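Local coordinates for protein putative citrate lyase, alfa subunit (Streptococcus mutans, PDB 2HJ0) that is a putative citrate lyase alpha subunit of the CitF family, an alpha/beta protein with two largely parallel sheets that pairs with a second copy, at residues 29-34 against 154-159; 73-78 against 103-108; 140-145 against 494-499; 414-419 against 443-448. All coordinates share one frame; numbering follows the deposited sequence.

Three of the four contacts gather around the ten-strand sheet of the chain, while interaction 4 belongs to the nine-strand sheet. Interaction 2 joins loops that follow the neighbouring parallel strands 66-69 and 95-99, and interaction 3 pairs strand 143-145 with strand 493-498 further across the same sheet; their centres lie about 21 Å apart. Strand 143-145 is followed by helix 148-157, whose end forms interaction 1, about 20 Å from interaction 3 between centres and beside the second subunit. Along the chain, interaction 2 is nested within interaction 1, interactions 1 and 3 cross, and interaction 4 is nested within interaction 3. Strand 493-498 thus returns to the first sheet after the chain has built the second.

Interaction 1. Residues 29-34 against 154-159; sequences KSYKES and AIATDD
The backbone of Ser34 meets the end of a helix: Ser34 N donates to Ala156 O at 2.8 Å, with an N-H...O angle of 141°. Glu33 CA lends the same oxygen a CA-H...O contact. Ser34 CB rests on the preceding carbonyl, 3.3 Å from Ile155 O, and its hydroxyl, anti to the backbone N (chi1 168°), lies beside the Asp158 carboxylate with Ser34 OG 3.6 Å from Asp158 OD2. A serine is short enough to sit this close to a helix end. Asp158, the first residue past the helix, has positive phi, and the carbonyls of Ile155 and Ala156 meet the loop residues Glu33 and Ser34. A water donates to Thr157 O at 3.2 Å and weakly to Lys32 O. Tyr31 brings its ring obliquely to this end, CE1 3.9 Å from Ala156 O, while its OH reaches Leu358 O. Small Ala156 also packs against Tyr199, which hydrogen-bonds Glu33 OE2; OE1 of Glu33 forms a salt bridge with Arg36 of the second subunit. Residues Tyr31 and Lys32 pair antiparallel with a strand of that subunit, so this contact joins the end of helix 148-157, flanked by helix 191-199, to a sheet that crosses the dimer interface.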
loop_
_atom_site.group_PDB
_atom_site.type_symbol
_atom_site.label_atom_id
_atom_site.label_comp_id
_atom_site.label_asym_id
_atom_site.label_seq_id
_atom_site.Cartn_x
_atom_site.Cartn_y
_atom_site.Cartn_z
ATOM N N LYS A 29 -0.592 12.920 19.942
ATOM C CA LYS A 29 -1.295 13.939 19.161
ATOM C C LYS A 29 -0.958 13.893 17.672
ATOM O O LYS A 29 0.003 13.250 17.262
ATOM C CB LYS A 29 -0.994 15.338 19.706
ATOM C CG LYS A 29 -2.217 16.034 20.300
ATOM C CD LYS A 29 -3.329 16.228 19.263
ATOM C CE LYS A 29 -2.901 17.193 18.153
ATOM N NZ LYS A 29 -4.032 17.598 17.265
ATOM N N SER A 30 -1.757 14.593 16.876
ATOM C CA SER A 30 -1.575 14.633 15.435
ATOM C C SER A 30 -0.157 15.013 15.011
ATOM O O SER A 30 0.511 15.814 15.672
ATOM C CB SER A 30 -2.585 15.600 14.808
ATOM O OG SER A 30 -2.298 16.944 15.167
ATOM N N TYR A 31 0.295 14.432 13.900
ATOM C CA TYR A 31 1.630 14.701 13.368
ATOM C C TYR A 31 1.640 14.682 11.841
ATOM O O TYR A 31 0.729 14.149 11.216
ATOM C CB TYR A 31 2.619 13.662 13.893
ATOM C CG TYR A 31 2.396 12.271 13.351
ATOM C CD1 TYR A 31 2.901 11.894 12.112
ATOM C CD2 TYR A 31 1.661 11.339 14.070
ATOM C CE1 TYR A 31 2.679 10.620 11.604
ATOM C CE2 TYR A 31 1.432 10.065 13.577
ATOM C CZ TYR A 31 1.941 9.705 12.343
ATOM O OH TYR A 31 1.712 8.438 11.858
ATOM N N LYS A 32 2.677 15.269 11.256
ATOM C CA LYS A 32 2.827 15.302 9.811
ATOM C C LYS A 32 3.648 14.093 9.398
ATOM O O LYS A 32 4.839 13.997 9.712
ATOM C CB LYS A 32 3.550 16.573 9.378
ATOM C CG LYS A 32 2.655 17.623 8.770
ATOM C CD LYS A 32 2.525 17.454 7.261
ATOM C CE LYS A 32 3.837 17.760 6.541
ATOM N NZ LYS A 32 4.930 16.782 6.844
ATOM N N GLU A 33 3.003 13.158 8.711
ATOM C CA GLU A 33 3.674 11.956 8.255
ATOM C C GLU A 33 4.879 12.329 7.408
ATOM O O GLU A 33 4.920 13.387 6.773
ATOM C CB GLU A 33 2.711 11.095 7.440
ATOM C CG GLU A 33 3.329 9.829 6.863
ATOM C CD GLU A 33 2.350 9.039 6.015
ATOM O OE1 GLU A 33 1.738 9.626 5.094
ATOM O OE2 GLU A 33 2.195 7.828 6.266
ATOM N N SER A 34 5.870 11.454 7.412
ATOM C CA SER A 34 7.084 11.665 6.639
ATOM C C SER A 34 6.785 11.608 5.135
ATOM O O SER A 34 5.933 10.842 4.699
ATOM C CB SER A 34 8.093 10.579 7.030
ATOM O OG SER A 34 9.206 10.534 6.153
ATOM N N ALA A 154 9.075 5.822 14.314
ATOM C CA ALA A 154 10.145 6.766 13.970
ATOM C C ALA A 154 10.183 7.110 12.487
ATOM O O ALA A 154 10.232 8.286 12.125
ATOM C CB ALA A 154 11.493 6.231 14.395
ATOM N N ILE A 155 10.159 6.096 11.630
ATOM C CA ILE A 155 10.209 6.339 10.205
ATOM C C ILE A 155 9.017 7.165 9.740
ATOM O O ILE A 155 9.169 8.074 8.935
ATOM C CB ILE A 155 10.291 5.012 9.430
ATOM C CG1 ILE A 155 11.569 4.280 9.844
ATOM C CG2 ILE A 155 10.268 5.267 7.921
ATOM C CD1 ILE A 155 11.802 2.959 9.161
ATOM N N ALA A 156 7.840 6.890 10.272
ATOM C CA ALA A 156 6.661 7.633 9.859
ATOM C C ALA A 156 6.611 9.053 10.414
ATOM O O ALA A 156 6.087 9.954 9.768
ATOM C CB ALA A 156 5.414 6.870 10.264
ATOM N N THR A 157 7.145 9.240 11.614
ATOM C CA THR A 157 7.177 10.543 12.270
ATOM C C THR A 157 8.268 11.412 11.666
ATOM O O THR A 157 8.327 12.617 11.900
ATOM C CB THR A 157 7.472 10.385 13.750
ATOM O OG1 THR A 157 6.482 9.533 14.324
ATOM C CG2 THR A 157 7.433 11.734 14.454
ATOM N N ASP A 158 9.128 10.776 10.885
ATOM C CA ASP A 158 10.251 11.429 10.230
ATOM C C ASP A 158 11.345 11.837 11.208
ATOM O O ASP A 158 12.239 12.601 10.852
ATOM C CB ASP A 158 9.806 12.666 9.433
ATOM C CG ASP A 158 10.754 12.990 8.269
ATOM O OD1 ASP A 158 10.532 14.007 7.573
ATOM O OD2 ASP A 158 11.713 12.221 8.040
ATOM N N ASP A 159 11.308 11.347 12.438
ATOM C CA ASP A 159 12.379 11.739 13.321
ATOM C C ASP A 159 13.575 10.874 12.970
ATOM O O ASP A 159 14.548 10.797 13.709
ATOM C CB ASP A 159 11.970 11.623 14.793
ATOM C CG ASP A 159 11.441 10.282 15.133
ATOM O OD1 ASP A 159 10.755 10.157 16.178
ATOM O OD2 ASP A 159 11.719 9.350 14.347
HETATM O O HOH W 1 6.281 14.959 12.740
#

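Interaction 2. Residues 73-78 against 103-108; sequences FREGDY and ANVHEP
Asp77 meets the edge of the His106 ring; the two side chains cross at about a right angle, their planes 64° apart. Asp77 CB lies 3.8 Å from His106 NE2, and CG, set opposite the backbone N (chi1 177°), is 3.7 Å from that nitrogen. At the tip, Asp77 OD2 accepts from His106 NE2 at 3.0 Å, while OD1 takes a weak bond from Val79 N. OD2 lies in the imidazole plane, whereas the ring nitrogen comes from above the carboxylate plane. Met80 N, in the first turn of helix 79-89, also donates to OD2. Ala103 N donates to His106 ND1 at 2.8 Å, so both ring nitrogens are held and the rotation is fixed. These loops follow strands 66-69 and 95-99, adjacent and parallel in a beta-alpha-beta unit linked by helix 79-89. Glu75, long enough to span the gap, bends at chi2 and forks to two successive amides: OE2 takes Asn104 N at 3.0 Å and OE1 takes Val105 N at 2.9 Å, each through a syn lone pair. Val105 CG1 lies over one imidazole face, offset toward the rim. The side chain of Arg74 comes within about 3 Å (nearest atoms) of a bound citric acid, probably from the crystallisation liquor.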
loop_
_atom_site.group_PDB
_atom_site.type_symbol
_atom_site.label_atom_id
_atom_site.label_comp_id
_atom_site.label_asym_id
_atom_site.label_seq_id
_atom_site.Cartn_x
_atom_site.Cartn_y
_atom_site.Cartn_z
ATOM N N PHE A 73 15.341 -12.755 6.138
ATOM C CA PHE A 73 16.141 -13.935 5.793
ATOM C C PHE A 73 16.927 -14.431 7.012
ATOM O O PHE A 73 17.618 -15.460 6.963
ATOM C CB PHE A 73 17.114 -13.618 4.659
ATOM C CG PHE A 73 16.447 -13.446 3.340
ATOM C CD1 PHE A 73 16.562 -12.259 2.634
ATOM C CD2 PHE A 73 15.683 -14.477 2.806
ATOM C CE1 PHE A 73 15.929 -12.100 1.416
ATOM C CE2 PHE A 73 15.041 -14.336 1.586
ATOM C CZ PHE A 73 15.162 -13.147 0.887
ATOM N N ARG A 74 16.813 -13.678 8.100
ATOM C CA ARG A 74 17.487 -14.000 9.338
ATOM C C ARG A 74 18.942 -14.388 9.164
ATOM O O ARG A 74 19.678 -13.690 8.476
ATOM C CB ARG A 74 16.716 -15.092 10.052
ATOM C CG ARG A 74 15.332 -14.628 10.379
ATOM C CD ARG A 74 14.764 -15.407 11.519
ATOM N NE ARG A 74 13.919 -16.473 11.024
ATOM C CZ ARG A 74 13.387 -17.407 11.792
ATOM N NH1 ARG A 74 12.619 -18.352 11.247
ATOM N NH2 ARG A 74 13.637 -17.387 13.098
ATOM N N GLU A 75 19.361 -15.495 9.778
ATOM C CA GLU A 75 20.756 -15.940 9.701
ATOM C C GLU A 75 21.200 -16.339 8.311
ATOM O O GLU A 75 22.372 -16.642 8.091
ATOM C CB GLU A 75 21.005 -17.108 10.650
ATOM C CG GLU A 75 20.819 -16.783 12.130
ATOM C CD GLU A 75 21.807 -15.733 12.660
ATOM O OE1 GLU A 75 22.890 -15.548 12.057
ATOM O OE2 GLU A 75 21.488 -15.114 13.698
ATOM N N GLY A 76 20.261 -16.350 7.376
ATOM C CA GLY A 76 20.605 -16.711 6.020
ATOM C C GLY A 76 20.795 -15.487 5.150
ATOM O O GLY A 76 21.045 -15.626 3.952
ATOM N N ASP A 77 20.705 -14.290 5.731
ATOM C CA ASP A 77 20.848 -13.067 4.932
ATOM C C ASP A 77 22.202 -12.854 4.268
ATOM O O ASP A 77 23.248 -13.125 4.854
ATOM C CB ASP A 77 20.544 -11.808 5.747
ATOM C CG ASP A 77 20.770 -10.548 4.939
ATOM O OD1 ASP A 77 19.968 -10.286 4.025
ATOM O OD2 ASP A 77 21.770 -9.834 5.185
ATOM N N TYR A 78 22.170 -12.342 3.042
ATOM C CA TYR A 78 23.382 -12.055 2.290
ATOM C C TYR A 78 23.429 -10.591 1.867
ATOM O O TYR A 78 24.503 -10.046 1.652
ATOM C CB TYR A 78 23.452 -12.917 1.037
ATOM C CG TYR A 78 23.796 -14.372 1.256
ATOM C CD1 TYR A 78 23.719 -15.274 0.199
ATOM C CD2 TYR A 78 24.201 -14.852 2.500
ATOM C CE1 TYR A 78 24.027 -16.617 0.364
ATOM C CE2 TYR A 78 24.517 -16.209 2.677
ATOM C CZ TYR A 78 24.421 -17.085 1.592
ATOM O OH TYR A 78 24.692 -18.431 1.727
ATOM N N ALA A 103 21.380 -10.003 12.723
ATOM C CA ALA A 103 21.634 -11.401 13.095
ATOM C C ALA A 103 23.139 -11.676 13.261
ATOM O O ALA A 103 23.952 -10.779 13.063
ATOM C CB ALA A 103 21.035 -12.341 12.036
ATOM N N ASN A 104 23.502 -12.909 13.630
ATOM C CA ASN A 104 24.907 -13.282 13.821
ATOM C C ASN A 104 25.701 -13.349 12.517
ATOM O O ASN A 104 26.907 -13.088 12.489
ATOM C CB ASN A 104 25.050 -14.634 14.526
ATOM C CG ASN A 104 24.573 -14.609 15.973
ATOM O OD1 ASN A 104 24.991 -13.776 16.788
ATOM N ND2 ASN A 104 23.696 -15.544 16.300
ATOM N N VAL A 105 25.039 -13.698 11.425
ATOM C CA VAL A 105 25.728 -13.805 10.152
ATOM C C VAL A 105 26.206 -12.425 9.736
ATOM O O VAL A 105 27.009 -12.289 8.813
ATOM C CB VAL A 105 24.787 -14.376 9.071
ATOM C CG1 VAL A 105 23.658 -13.383 8.781
ATOM C CG2 VAL A 105 25.572 -14.688 7.812
ATOM N N HIS A 106 25.702 -11.406 10.425
ATOM C CA HIS A 106 26.078 -10.032 10.141
ATOM C C HIS A 106 27.383 -9.641 10.836
ATOM O O HIS A 106 27.651 -8.462 11.032
ATOM C CB HIS A 106 24.949 -9.084 10.568
ATOM C CG HIS A 106 23.720 -9.187 9.716
ATOM N ND1 HIS A 106 22.444 -9.112 10.235
ATOM C CD2 HIS A 106 23.576 -9.347 8.379
ATOM C CE1 HIS A 106 21.567 -9.224 9.252
ATOM N NE2 HIS A 106 22.227 -9.369 8.117
ATOM N N GLU A 107 28.196 -10.630 11.192
ATOM C CA GLU A 107 29.468 -10.376 11.872
ATOM C C GLU A 107 30.365 -9.365 11.155
ATOM O O GLU A 107 30.999 -8.525 11.798
ATOM C CB GLU A 107 30.235 -11.678 12.055
ATOM C CG GLU A 107 31.387 -11.596 13.041
ATOM C CD GLU A 107 32.326 -12.787 12.918
ATOM O OE1 GLU A 107 33.012 -12.888 11.868
ATOM O OE2 GLU A 107 32.376 -13.628 13.855
ATOM N N PRO A 108 30.441 -9.435 9.817
ATOM C CA PRO A 108 31.275 -8.499 9.057
ATOM C C PRO A 108 31.082 -7.041 9.466
ATOM O O PRO A 108 31.965 -6.213 9.277
ATOM C CB PRO A 108 30.836 -8.759 7.625
ATOM C CG PRO A 108 30.582 -10.224 7.641
ATOM C CD PRO A 108 29.786 -10.391 8.907
#

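Interaction 3. Residues 140-145 against 494-499; sequences ENPVII and VALIEY
Ile144 and Leu496 point to the same face of the sheet and cross obliquely, the CD1 methyl of Ile144 lying 3.7 Å from CD1 of Leu496. Both torsions of Ile144 (chi1 -61°, chi2 -61°) curl that methyl toward the neighbouring strand. Pro142 adds its ring from the side, CB 3.9 Å from Leu496 CG, and Tyr14 of helix 12-17 touches both Pro142 and Leu496. The other face carries Val143 beside Ala495, CB to CB 3.8 Å, and Ile145 beside Ile497 at a looser spacing. Branched aliphatic residues suit strands that are largely buried, and the small alanine lets its partner valine lie close. Between the faces, Ile145 N donates to Leu496 O at 2.9 Å and Glu498 N to Ile145 O at 2.9 Å; Val143 is held likewise, through its N to Val494 O and its O to Leu496 N. At the far end Glu498 forms salt bridges with Arg146 and Arg153, which pair its buried carboxylate with two opposite charges. On the other edge of strand 493-498, Val494 and Ala495 both face Val508 of antiparallel strand 504-511 in a classic beta bulge. The two strands of the contact run parallel, their segments 23° apart, in a largely parallel alpha/beta sheet that strand 504-511 borders.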
loop_
_atom_site.group_PDB
_atom_site.type_symbol
_atom_site.label_atom_id
_atom_site.label_comp_id
_atom_site.label_asym_id
_atom_site.label_seq_id
_atom_site.Cartn_x
_atom_site.Cartn_y
_atom_site.Cartn_z
ATOM N N GLU A 140 31.511 4.466 18.835
ATOM C CA GLU A 140 31.656 5.672 19.613
ATOM C C GLU A 140 30.254 6.134 20.011
ATOM O O GLU A 140 30.008 6.501 21.160
ATOM C CB GLU A 140 32.352 6.731 18.778
ATOM C CG GLU A 140 32.497 8.067 19.470
ATOM C CD GLU A 140 33.352 9.041 18.679
ATOM O OE1 GLU A 140 33.401 10.236 19.060
ATOM O OE2 GLU A 140 33.976 8.606 17.680
ATOM N N ASN A 141 29.333 6.106 19.055
ATOM C CA ASN A 141 27.950 6.489 19.310
ATOM C C ASN A 141 27.158 5.297 19.858
ATOM O O ASN A 141 27.516 4.138 19.628
ATOM C CB ASN A 141 27.312 6.993 18.014
ATOM C CG ASN A 141 27.588 8.450 17.767
ATOM O OD1 ASN A 141 27.422 8.946 16.651
ATOM N ND2 ASN A 141 28.001 9.153 18.815
ATOM N N PRO A 142 26.080 5.569 20.609
ATOM C CA PRO A 142 25.255 4.493 21.175
ATOM C C PRO A 142 24.311 3.895 20.133
ATOM O O PRO A 142 23.749 4.618 19.304
ATOM C CB PRO A 142 24.464 5.191 22.294
ATOM C CG PRO A 142 25.235 6.441 22.579
ATOM C CD PRO A 142 25.726 6.864 21.209
ATOM N N VAL A 143 24.137 2.581 20.173
ATOM C CA VAL A 143 23.220 1.927 19.251
ATOM C C VAL A 143 21.821 2.301 19.724
ATOM O O VAL A 143 21.544 2.237 20.920
ATOM C CB VAL A 143 23.366 0.394 19.310
ATOM C CG1 VAL A 143 22.295 -0.259 18.446
ATOM C CG2 VAL A 143 24.753 -0.020 18.851
ATOM N N ILE A 144 20.947 2.716 18.814
ATOM C CA ILE A 144 19.578 3.071 19.205
ATOM C C ILE A 144 18.656 1.867 19.012
ATOM O O ILE A 144 18.395 1.444 17.888
ATOM C CB ILE A 144 19.006 4.229 18.356
ATOM C CG1 ILE A 144 19.852 5.493 18.538
ATOM C CG2 ILE A 144 17.557 4.506 18.764
ATOM C CD1 ILE A 144 19.891 6.005 19.954
ATOM N N ILE A 145 18.155 1.303 20.094
ATOM C CA ILE A 145 17.277 0.166 19.925
ATOM C C ILE A 145 15.833 0.598 19.994
ATOM O O ILE A 145 15.437 1.345 20.887
ATOM C CB ILE A 145 17.540 -0.900 20.980
ATOM C CG1 ILE A 145 18.797 -1.673 20.597
ATOM C CG2 ILE A 145 16.358 -1.840 21.085
ATOM C CD1 ILE A 145 19.328 -2.461 21.703
ATOM N N VAL A 494 26.796 2.148 25.874
ATOM C CA VAL A 494 26.875 1.333 24.670
ATOM C C VAL A 494 25.663 1.449 23.740
ATOM O O VAL A 494 25.790 1.308 22.519
ATOM C CB VAL A 494 27.081 -0.138 25.070
ATOM C CG1 VAL A 494 26.316 -1.066 24.141
ATOM C CG2 VAL A 494 28.563 -0.455 25.044
ATOM N N ALA A 495 24.493 1.713 24.318
ATOM C CA ALA A 495 23.261 1.835 23.545
ATOM C C ALA A 495 22.105 2.451 24.342
ATOM O O ALA A 495 22.060 2.372 25.564
ATOM C CB ALA A 495 22.853 0.459 23.034
ATOM N N LEU A 496 21.167 3.062 23.636
ATOM C CA LEU A 496 20.004 3.643 24.273
ATOM C C LEU A 496 18.781 2.781 23.925
ATOM O O LEU A 496 18.652 2.292 22.796
ATOM C CB LEU A 496 19.798 5.073 23.760
ATOM C CG LEU A 496 20.994 6.051 23.896
ATOM C CD1 LEU A 496 20.649 7.397 23.271
ATOM C CD2 LEU A 496 21.355 6.238 25.365
ATOM N N ILE A 497 17.891 2.556 24.881
ATOM C CA ILE A 497 16.689 1.785 24.564
ATOM C C ILE A 497 15.537 2.776 24.481
ATOM O O ILE A 497 15.148 3.381 25.481
ATOM C CB ILE A 497 16.367 0.687 25.642
ATOM C CG1 ILE A 497 17.275 -0.539 25.448
ATOM C CG2 ILE A 497 14.934 0.213 25.497
ATOM C CD1 ILE A 497 18.755 -0.251 25.572
ATOM N N GLU A 498 15.016 2.957 23.271
ATOM C CA GLU A 498 13.899 3.859 23.051
ATOM C C GLU A 498 12.594 3.070 23.128
ATOM O O GLU A 498 12.426 2.079 22.431
ATOM C CB GLU A 498 13.991 4.529 21.678
ATOM C CG GLU A 498 12.747 5.359 21.354
ATOM C CD GLU A 498 12.583 5.650 19.873
ATOM O OE1 GLU A 498 13.186 6.623 19.372
ATOM O OE2 GLU A 498 11.852 4.890 19.202
ATOM N N TYR A 499 11.685 3.507 23.992
ATOM C CA TYR A 499 10.383 2.867 24.147
ATOM C C TYR A 499 9.555 3.120 22.888
ATOM O O TYR A 499 9.789 4.093 22.161
ATOM C CB TYR A 499 9.640 3.459 25.343
ATOM C CG TYR A 499 8.378 2.716 25.719
ATOM C CD1 TYR A 499 8.437 1.395 26.150
ATOM C CD2 TYR A 499 7.123 3.338 25.664
ATOM C CE1 TYR A 499 7.294 0.702 26.519
ATOM C CE2 TYR A 499 5.965 2.646 26.036
ATOM C CZ TYR A 499 6.069 1.324 26.461
ATOM O OH TYR A 499 4.951 0.614 26.826
#

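Interaction 4. Residues 414-419 against 443-448; sequences SPLVRG and TEVGIA
Leu416 overlaps Val445 with one methyl, CD2 lying 3.5 Å from Val445 CG2, while the side chains of Leu416 and Glu444 cross at about a right angle, the carboxylate lying against Leu416 CB. The leucine is also packed by Lys476 and Ile480 of helix 470-481, a position suited to a bulky aliphatic group. Glu444 bends back at chi2 (-79°) so that OE2 accepts from Leu416 N at 2.8 Å through its syn lone pair; OE1 is a weaker second acceptor for that amide. A water extends the grip, donating to Glu444 OE1 at 2.7 Å and accepting from Val417 N at 2.8 Å. One carboxylate thus holds two successive amides, one of them through water. The residues 443-446 form the turn of a beta hairpin between the antiparallel strands 440-442 and 447-449 of the nine-strand sheet. Thr443 shapes it: OG1 accepts from Val445 N at 3.1 Å, an ST turn, and donates to Gly446 O at 3.0 Å, an oxygen that also takes Thr443 N. The backbone angles of Gly446 demand a residue without CB. The Thr443 methyl CG2 turns to the other segment, 3.7 Å from Ser414 O. Beyond the contact, Pro415 CG sits over the centre of the Arg418 guanidinium, and Glu444 also packs on Lys252 and Ile256 of helix 251-265.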
loop_
_atom_site.group_PDB
_atom_site.type_symbol
_atom_site.label_atom_id
_atom_site.label_comp_id
_atom_site.label_asym_id
_atom_site.label_seq_id
_atom_site.Cartn_x
_atom_site.Cartn_y
_atom_site.Cartn_z
ATOM N N SER A 414 8.096 -18.137 31.547
ATOM C CA SER A 414 9.519 -18.475 31.547
ATOM C C SER A 414 9.952 -19.285 32.774
ATOM O O SER A 414 9.537 -19.000 33.903
ATOM C CB SER A 414 10.377 -17.220 31.477
ATOM O OG SER A 414 11.723 -17.581 31.720
ATOM N N PRO A 415 10.822 -20.290 32.567
ATOM C CA PRO A 415 11.276 -21.108 33.693
ATOM C C PRO A 415 11.774 -20.245 34.835
ATOM O O PRO A 415 12.237 -19.124 34.633
ATOM C CB PRO A 415 12.368 -21.974 33.081
ATOM C CG PRO A 415 12.882 -21.128 31.975
ATOM C CD PRO A 415 11.632 -20.562 31.371
ATOM N N LEU A 416 11.644 -20.772 36.042
ATOM C CA LEU A 416 12.059 -20.079 37.240
ATOM C C LEU A 416 13.547 -19.765 37.180
ATOM O O LEU A 416 13.984 -18.692 37.588
ATOM C CB LEU A 416 11.750 -20.954 38.445
ATOM C CG LEU A 416 11.595 -20.248 39.786
ATOM C CD1 LEU A 416 10.487 -19.206 39.695
ATOM C CD2 LEU A 416 11.271 -21.282 40.861
ATOM N N VAL A 417 14.325 -20.704 36.655
ATOM C CA VAL A 417 15.769 -20.532 36.543
ATOM C C VAL A 417 16.313 -21.230 35.299
ATOM O O VAL A 417 15.735 -22.207 34.825
ATOM C CB VAL A 417 16.472 -21.100 37.801
ATOM C CG1 VAL A 417 17.962 -21.118 37.606
ATOM C CG2 VAL A 417 16.126 -20.259 39.015
ATOM N N ARG A 418 17.405 -20.700 34.755
ATOM C CA ARG A 418 18.064 -21.287 33.591
ATOM C C ARG A 418 19.498 -21.573 34.017
ATOM O O ARG A 418 20.309 -20.657 34.171
ATOM C CB ARG A 418 18.061 -20.326 32.398
ATOM C CG ARG A 418 16.726 -20.183 31.694
ATOM C CD ARG A 418 16.902 -19.509 30.344
ATOM N NE ARG A 418 15.642 -19.431 29.618
ATOM C CZ ARG A 418 14.663 -18.574 29.897
ATOM N NH1 ARG A 418 14.796 -17.705 30.896
ATOM N NH2 ARG A 418 13.543 -18.592 29.177
ATOM N N GLY A 419 19.805 -22.848 34.232
ATOM C CA GLY A 419 21.143 -23.206 34.656
ATOM C C GLY A 419 21.435 -22.580 36.005
ATOM O O GLY A 419 20.774 -22.889 36.993
ATOM N N THR A 443 5.226 -19.572 35.449
ATOM C CA THR A 443 6.453 -20.335 35.679
ATOM C C THR A 443 6.092 -21.795 35.937
ATOM O O THR A 443 4.925 -22.168 35.839
ATOM C CB THR A 443 7.210 -19.815 36.904
ATOM O OG1 THR A 443 6.466 -20.117 38.093
ATOM C CG2 THR A 443 7.402 -18.317 36.805
ATOM N N GLU A 444 7.072 -22.629 36.277
ATOM C CA GLU A 444 6.749 -24.033 36.528
ATOM C C GLU A 444 6.260 -24.226 37.960
ATOM O O GLU A 444 5.801 -25.300 38.346
ATOM C CB GLU A 444 7.953 -24.937 36.234
ATOM C CG GLU A 444 9.091 -24.907 37.240
ATOM C CD GLU A 444 10.013 -23.695 37.103
ATOM O OE1 GLU A 444 11.159 -23.775 37.588
ATOM O OE2 GLU A 444 9.605 -22.671 36.527
ATOM N N VAL A 445 6.327 -23.148 38.730
ATOM C CA VAL A 445 5.914 -23.168 40.117
ATOM C C VAL A 445 4.533 -22.549 40.280
ATOM O O VAL A 445 3.898 -22.680 41.327
ATOM C CB VAL A 445 6.929 -22.411 40.964
ATOM C CG1 VAL A 445 6.547 -22.463 42.426
ATOM C CG2 VAL A 445 8.298 -23.031 40.757
ATOM N N GLY A 446 4.063 -21.884 39.231
ATOM C CA GLY A 446 2.757 -21.270 39.296
ATOM C C GLY A 446 2.631 -19.973 38.532
ATOM O O GLY A 446 3.501 -19.598 37.750
ATOM N N ILE A 447 1.529 -19.282 38.797
ATOM C CA ILE A 447 1.176 -18.018 38.164
ATOM C C ILE A 447 1.325 -16.830 39.115
ATOM O O ILE A 447 1.060 -16.958 40.305
ATOM C CB ILE A 447 -0.295 -18.109 37.671
ATOM C CG1 ILE A 447 -0.309 -18.491 36.197
ATOM C CG2 ILE A 447 -1.062 -16.824 37.941
ATOM C CD1 ILE A 447 0.371 -19.795 35.933
ATOM N N ALA A 448 1.754 -15.683 38.589
ATOM C CA ALA A 448 1.889 -14.461 39.384
ATOM C C ALA A 448 1.099 -13.361 38.667
ATOM O O ALA A 448 1.505 -12.880 37.613
ATOM C CB ALA A 448 3.344 -14.059 39.516
HETATM O O HOH W 2 13.577 -23.414 36.406
#